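Local coordinates for Rx protein (Solanum tuberosum, PDB 4M70), which probably acts as a plant NB-LRR immune receptor that triggers the hypersensitive response to pathogens, the part modelled being its N-terminal coiled-coil domain, at residues Thr11-Thr16 and Glu64-Thr69; Glu22-Asp27 and Arg78-Ala83. All coordinates share one frame; numbering follows the deposited sequence.

Contact 1 of 2, residues Thr11-Thr16 and Glu64-Thr69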
loop_
_atom_site.group_PDB
_atom_site.type_symbol
_atom_site.label_atom_id
_atom_site.label_comp_id
_atom_site.label_asym_id
_atom_site.label_seq_id
_atom_site.Cartn_x
_atom_site.Cartn_y
_atom_site.Cartn_z
ATOM N N THR A 11 -1.685 2.805 -11.092
ATOM C CA THR A 11 -2.305 1.799 -11.959
ATOM C C THR A 11 -1.550 0.473 -11.884
ATOM O O THR A 11 -2.148 -0.614 -11.768
ATOM C CB THR A 11 -2.335 2.270 -13.429
ATOM O OG1 THR A 11 -3.092 3.484 -13.533
ATOM C CG2 THR A 11 -2.954 1.203 -14.327
ATOM N N SER A 12 -0.228 0.577 -11.927
ATOM C CA SER A 12 0.617 -0.600 -11.847
ATOM C C SER A 12 0.453 -1.293 -10.489
ATOM O O SER A 12 0.410 -2.523 -10.414
ATOM C CB SER A 12 2.073 -0.215 -12.107
ATOM O OG SER A 12 2.900 -1.362 -12.145
ATOM N N LEU A 13 0.336 -0.500 -9.426
ATOM C CA LEU A 13 0.132 -1.042 -8.082
ATOM C C LEU A 13 -1.216 -1.762 -7.955
ATOM O O LEU A 13 -1.321 -2.795 -7.288
ATOM C CB LEU A 13 0.254 0.066 -7.026
ATOM C CG LEU A 13 0.056 -0.364 -5.570
ATOM C CD1 LEU A 13 0.947 -1.561 -5.236
ATOM C CD2 LEU A 13 0.320 0.787 -4.610
ATOM N N MET A 14 -2.244 -1.198 -8.583
ATOM C CA MET A 14 -3.572 -1.804 -8.611
ATOM C C MET A 14 -3.470 -3.174 -9.282
ATOM O O MET A 14 -3.960 -4.190 -8.756
ATOM C CB MET A 14 -4.551 -0.893 -9.367
ATOM C CG MET A 14 -5.025 0.327 -8.560
ATOM S SD MET A 14 -5.587 1.735 -9.558
ATOM C CE MET A 14 -7.030 1.053 -10.374
ATOM N N ARG A 15 -2.822 -3.196 -10.443
ATOM C CA ARG A 15 -2.626 -4.439 -11.189
ATOM C C ARG A 15 -1.847 -5.482 -10.371
ATOM O O ARG A 15 -2.174 -6.677 -10.380
ATOM C CB ARG A 15 -1.924 -4.133 -12.515
ATOM C CG ARG A 15 -2.229 -5.093 -13.650
ATOM C CD ARG A 15 -1.899 -4.449 -14.990
ATOM N NE ARG A 15 -0.589 -3.805 -14.960
ATOM C CZ ARG A 15 -0.335 -2.584 -15.424
ATOM N NH1 ARG A 15 -1.302 -1.856 -15.969
ATOM N NH2 ARG A 15 0.894 -2.092 -15.345
ATOM N N THR A 16 -0.823 -5.017 -9.657
ATOM C CA THR A 16 -0.001 -5.882 -8.814
ATOM C C THR A 16 -0.823 -6.480 -7.679
ATOM O O THR A 16 -0.711 -7.669 -7.356
ATOM C CB THR A 16 1.196 -5.106 -8.229
ATOM O OG1 THR A 16 2.053 -4.671 -9.293
ATOM C CG2 THR A 16 1.987 -5.972 -7.255
ATOM N N GLU A 64 7.665 6.631 -6.329
ATOM C CA GLU A 64 8.605 5.743 -5.652
ATOM C C GLU A 64 7.886 4.880 -4.614
ATOM O O GLU A 64 8.153 3.675 -4.525
ATOM C CB GLU A 64 9.807 6.496 -5.075
ATOM C CG GLU A 64 10.893 5.521 -4.617
ATOM C CD GLU A 64 12.247 6.168 -4.364
ATOM O OE1 GLU A 64 12.365 7.407 -4.485
ATOM O OE2 GLU A 64 13.207 5.415 -4.083
ATOM N N VAL A 65 7.002 5.486 -3.819
ATOM C CA VAL A 65 6.245 4.711 -2.831
ATOM C C VAL A 65 5.472 3.555 -3.481
ATOM O O VAL A 65 5.518 2.412 -3.006
ATOM C CB VAL A 65 5.270 5.599 -2.015
ATOM C CG1 VAL A 65 4.244 4.751 -1.279
ATOM C CG2 VAL A 65 6.037 6.483 -1.041
ATOM N N ALA A 66 4.787 3.851 -4.580
ATOM C CA ALA A 66 3.987 2.850 -5.275
ATOM C C ALA A 66 4.843 1.710 -5.833
ATOM O O ALA A 66 4.512 0.529 -5.680
ATOM C CB ALA A 66 3.177 3.501 -6.382
ATOM N N TYR A 67 5.938 2.067 -6.493
ATOM C CA TYR A 67 6.806 1.056 -7.080
ATOM C C TYR A 67 7.451 0.166 -6.000
ATOM O O TYR A 67 7.504 -1.070 -6.137
ATOM C CB TYR A 67 7.824 1.727 -8.004
ATOM C CG TYR A 67 7.184 2.212 -9.294
ATOM C CD1 TYR A 67 6.062 1.575 -9.814
ATOM C CD2 TYR A 67 7.664 3.331 -9.961
ATOM C CE1 TYR A 67 5.462 2.013 -10.981
ATOM C CE2 TYR A 67 7.063 3.781 -11.128
ATOM C CZ TYR A 67 5.961 3.121 -11.628
ATOM O OH TYR A 67 5.360 3.560 -12.787
ATOM N N THR A 68 7.901 0.792 -4.913
ATOM C CA THR A 68 8.471 0.066 -3.773
ATOM C C THR A 68 7.460 -0.934 -3.203
ATOM O O THR A 68 7.770 -2.123 -2.960
ATOM C CB THR A 68 8.911 1.042 -2.659
ATOM O OG1 THR A 68 9.843 1.993 -3.192
ATOM C CG2 THR A 68 9.555 0.294 -1.499
ATOM N N THR A 69 6.243 -0.443 -3.000
ATOM C CA THR A 69 5.162 -1.274 -2.489
ATOM C C THR A 69 4.925 -2.450 -3.426
ATOM O O THR A 69 4.671 -3.575 -2.986
ATOM C CB THR A 69 3.866 -0.469 -2.342
ATOM O OG1 THR A 69 4.104 0.684 -1.519
ATOM C CG2 THR A 69 2.768 -1.333 -1.743
#
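Leu13 reaches from helix 4-24 to Ala66 and Thr69 of helix 56-81, and this side chain carries the tight half of the contact. With CG anti to the backbone N (chi1 180°), it spreads both methyls against the neighbouring helix: CD1 meets Thr69 CG2 at 3.9 Å and also lies near Ala66 O, whereas CD2 approaches Ala66 CB at 4.3 Å. Thr69 CG2 is anti to the backbone N and turned to Leu13, while OG1 donates to Val65 O at 2.7 Å from 37° out of the carbonyl plane, on the face opposite to that reached by Thr69 N. Leu13 also touches Leu35 of helix 29-42 and Thr69 touches Leu100 of helix 86-119; an aromatic side chain of another protein's chain packs on Thr69.

The other half is looser and partly open to solvent. Tyr67 starts away from helix 4-24, but its ring swings back, so that Ser12 CB lies at the ring edge, 4.2 Å from Tyr67 CE1. The segment axes approach to 9.2 Å at 20°, with the small Ala66 and Leu13 as the closest CA pair, the nearly parallel, side-by-side helix packing of a four-helix bundle, here that of an Rx-type coiled-coil domain.

Contact 2 of 2, residues Glu22-Asp27 and Arg78-Ala83; sequences ELTGCD and RNVFLA
Two helix C-termini of the four-helix bundle meet where Thr24, the last residue of helix 4-24, packs on Val80 in the final turn of helix 56-81, and Thr24 opens an ST turn. The methyl Thr24 CG2 nestles against the branched end of Val80, with Val80 CG1 nearest at 3.7 Å and CB and CG2 close behind; the two side chains cross at about a right angle. A chi1 of 68° places Thr24 OG1 between its backbone N and carbonyl carbon, leaving the methyl to face Val80. That hydroxyl serves its own chain end: it accepts from Cys26 N at 3.1 Å along a nearly straight bond (162°) and is also hydrogen-bonded to Ser20 O one turn back. Gly25, between Thr24 and Cys26, is the first residue to leave helical geometry, with a phi of 84°.

Towards the surface, Leu23 spans Phe81 with two methyls. Its CD2 touches Phe81 CB at 4.1 Å, and its CD1 lies equally far from Phe81 CD2, approaching the ring obliquely. Helix 86-119 backs this part, Ala92 touching Val80 and Met93 touching Cys26. The helices are thus joined here by apolar contact alone, while the hydroxyl of Thr24 is used within its own chain, back to Ser20 O and on to Cys26 N, so the fit depends on methyl shape rather than on directional bonds.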
loop_
_atom_site.group_PDB
_atom_site.type_symbol
_atom_site.label_atom_id
_atom_site.label_comp_id
_atom_site.label_asym_id
_atom_site.label_seq_id
_atom_site.Cartn_x
_atom_site.Cartn_y
_atom_site.Cartn_z
ATOM N N GLU A 22 -5.097 -12.956 -7.029
ATOM C CA GLU A 22 -5.241 -14.172 -7.818
ATOM C C GLU A 22 -4.361 -15.288 -7.275
ATOM O O GLU A 22 -4.781 -16.445 -7.215
ATOM C CB GLU A 22 -4.893 -13.909 -9.281
ATOM C CG GLU A 22 -5.895 -13.038 -10.020
ATOM C CD GLU A 22 -5.542 -12.868 -11.486
ATOM O OE1 GLU A 22 -4.695 -13.639 -11.992
ATOM O OE2 GLU A 22 -6.104 -11.956 -12.130
ATOM N N LEU A 23 -3.139 -14.944 -6.879
ATOM C CA LEU A 23 -2.222 -15.971 -6.394
ATOM C C LEU A 23 -2.506 -16.432 -4.964
ATOM O O LEU A 23 -2.466 -17.628 -4.667
ATOM C CB LEU A 23 -0.774 -15.497 -6.492
ATOM C CG LEU A 23 0.188 -16.608 -6.077
ATOM C CD1 LEU A 23 0.028 -17.809 -7.014
ATOM C CD2 LEU A 23 1.632 -16.126 -6.034
ATOM N N THR A 24 -2.809 -15.479 -4.092
ATOM C CA THR A 24 -2.871 -15.724 -2.658
ATOM C C THR A 24 -4.297 -15.921 -2.161
ATOM O O THR A 24 -4.518 -16.592 -1.154
ATOM C CB THR A 24 -2.243 -14.551 -1.868
ATOM O OG1 THR A 24 -3.060 -13.381 -2.010
ATOM C CG2 THR A 24 -0.837 -14.253 -2.377
ATOM N N GLY A 25 -5.262 -15.319 -2.848
ATOM C CA GLY A 25 -6.640 -15.427 -2.412
ATOM C C GLY A 25 -6.966 -14.401 -1.344
ATOM O O GLY A 25 -8.102 -14.328 -0.871
ATOM N N CYS A 26 -5.965 -13.608 -0.966
ATOM C CA CYS A 26 -6.136 -12.591 0.066
ATOM C C CYS A 26 -7.189 -11.569 -0.322
ATOM O O CYS A 26 -7.409 -11.301 -1.507
ATOM C CB CYS A 26 -4.818 -11.862 0.346
ATOM S SG CYS A 26 -3.508 -12.848 1.093
ATOM N N ASP A 27 -7.830 -10.998 0.693
ATOM C CA ASP A 27 -8.855 -9.995 0.473
ATOM C C ASP A 27 -8.179 -8.641 0.402
ATOM O O ASP A 27 -8.002 -7.965 1.415
ATOM C CB ASP A 27 -9.872 -10.018 1.616
ATOM C CG ASP A 27 -10.989 -9.016 1.425
ATOM O OD1 ASP A 27 -11.344 -8.725 0.262
ATOM O OD2 ASP A 27 -11.499 -8.506 2.444
ATOM N N ARG A 78 5.179 -14.117 -3.477
ATOM C CA ARG A 78 6.060 -15.245 -3.761
ATOM C C ARG A 78 6.288 -16.073 -2.496
ATOM O O ARG A 78 6.312 -17.305 -2.550
ATOM C CB ARG A 78 7.398 -14.785 -4.349
ATOM C CG ARG A 78 7.337 -14.368 -5.813
ATOM C CD ARG A 78 8.734 -14.249 -6.420
ATOM N NE ARG A 78 9.516 -13.156 -5.844
ATOM C CZ ARG A 78 9.479 -11.900 -6.284
ATOM N NH1 ARG A 78 8.695 -11.572 -7.305
ATOM N NH2 ARG A 78 10.224 -10.971 -5.706
ATOM N N ASN A 79 6.429 -15.400 -1.356
ATOM C CA ASN A 79 6.574 -16.111 -0.086
ATOM C C ASN A 79 5.326 -16.920 0.286
ATOM O O ASN A 79 5.437 -17.984 0.896
ATOM C CB ASN A 79 6.975 -15.155 1.042
ATOM C CG ASN A 79 8.401 -14.644 0.895
ATOM O OD1 ASN A 79 9.212 -15.229 0.178
ATOM N ND2 ASN A 79 8.713 -13.547 1.578
ATOM N N VAL A 80 4.148 -16.426 -0.098
ATOM C CA VAL A 80 2.897 -17.169 0.080
ATOM C C VAL A 80 2.902 -18.427 -0.789
ATOM O O VAL A 80 2.496 -19.504 -0.343
ATOM C CB VAL A 80 1.642 -16.314 -0.256
ATOM C CG1 VAL A 80 0.419 -17.202 -0.480
ATOM C CG2 VAL A 80 1.358 -15.301 0.844
ATOM N N PHE A 81 3.362 -18.288 -2.030
ATOM C CA PHE A 81 3.438 -19.440 -2.927
ATOM C C PHE A 81 4.354 -20.517 -2.361
ATOM O O PHE A 81 4.070 -21.708 -2.472
ATOM C CB PHE A 81 3.920 -19.015 -4.317
ATOM C CG PHE A 81 4.034 -20.153 -5.298
ATOM C CD1 PHE A 81 5.252 -20.789 -5.498
ATOM C CD2 PHE A 81 2.933 -20.577 -6.031
ATOM C CE1 PHE A 81 5.372 -21.836 -6.401
ATOM C CE2 PHE A 81 3.046 -21.628 -6.940
ATOM C CZ PHE A 81 4.266 -22.255 -7.122
ATOM N N LEU A 82 5.445 -20.088 -1.743
ATOM C CA LEU A 82 6.452 -21.004 -1.238
ATOM C C LEU A 82 6.116 -21.517 0.157
ATOM O O LEU A 82 6.859 -22.325 0.715
ATOM C CB LEU A 82 7.820 -20.320 -1.229
ATOM C CG LEU A 82 8.399 -19.968 -2.602
ATOM C CD1 LEU A 82 9.663 -19.123 -2.460
ATOM C CD2 LEU A 82 8.681 -21.227 -3.412
ATOM N N ALA A 83 5.006 -21.039 0.720
ATOM C CA ALA A 83 4.642 -21.386 2.091
ATOM C C ALA A 83 4.526 -22.893 2.295
ATOM O O ALA A 83 3.761 -23.575 1.611
ATOM C CB ALA A 83 3.341 -20.701 2.481
#

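In the fold
Both contacts join helix 4-24 to helix 56-81, with centres about 17 Å apart and nearest atoms about 7 Å apart, and neither touches the other. Contact 1 lies about 5 Å from the centre of the chain, between continuous helical turns, and most of its touching residues are buried; contact 2 sits about 16 Å out, where both helices end, and half of its touching residues are exposed. The link is apolar in each, and threonine offers a methyl across both. The hydroxyls differ with their place: in mid-helix Thr69 adds a second bond to a carbonyl one turn back, whereas Thr24 also receives an amide beyond the helix end.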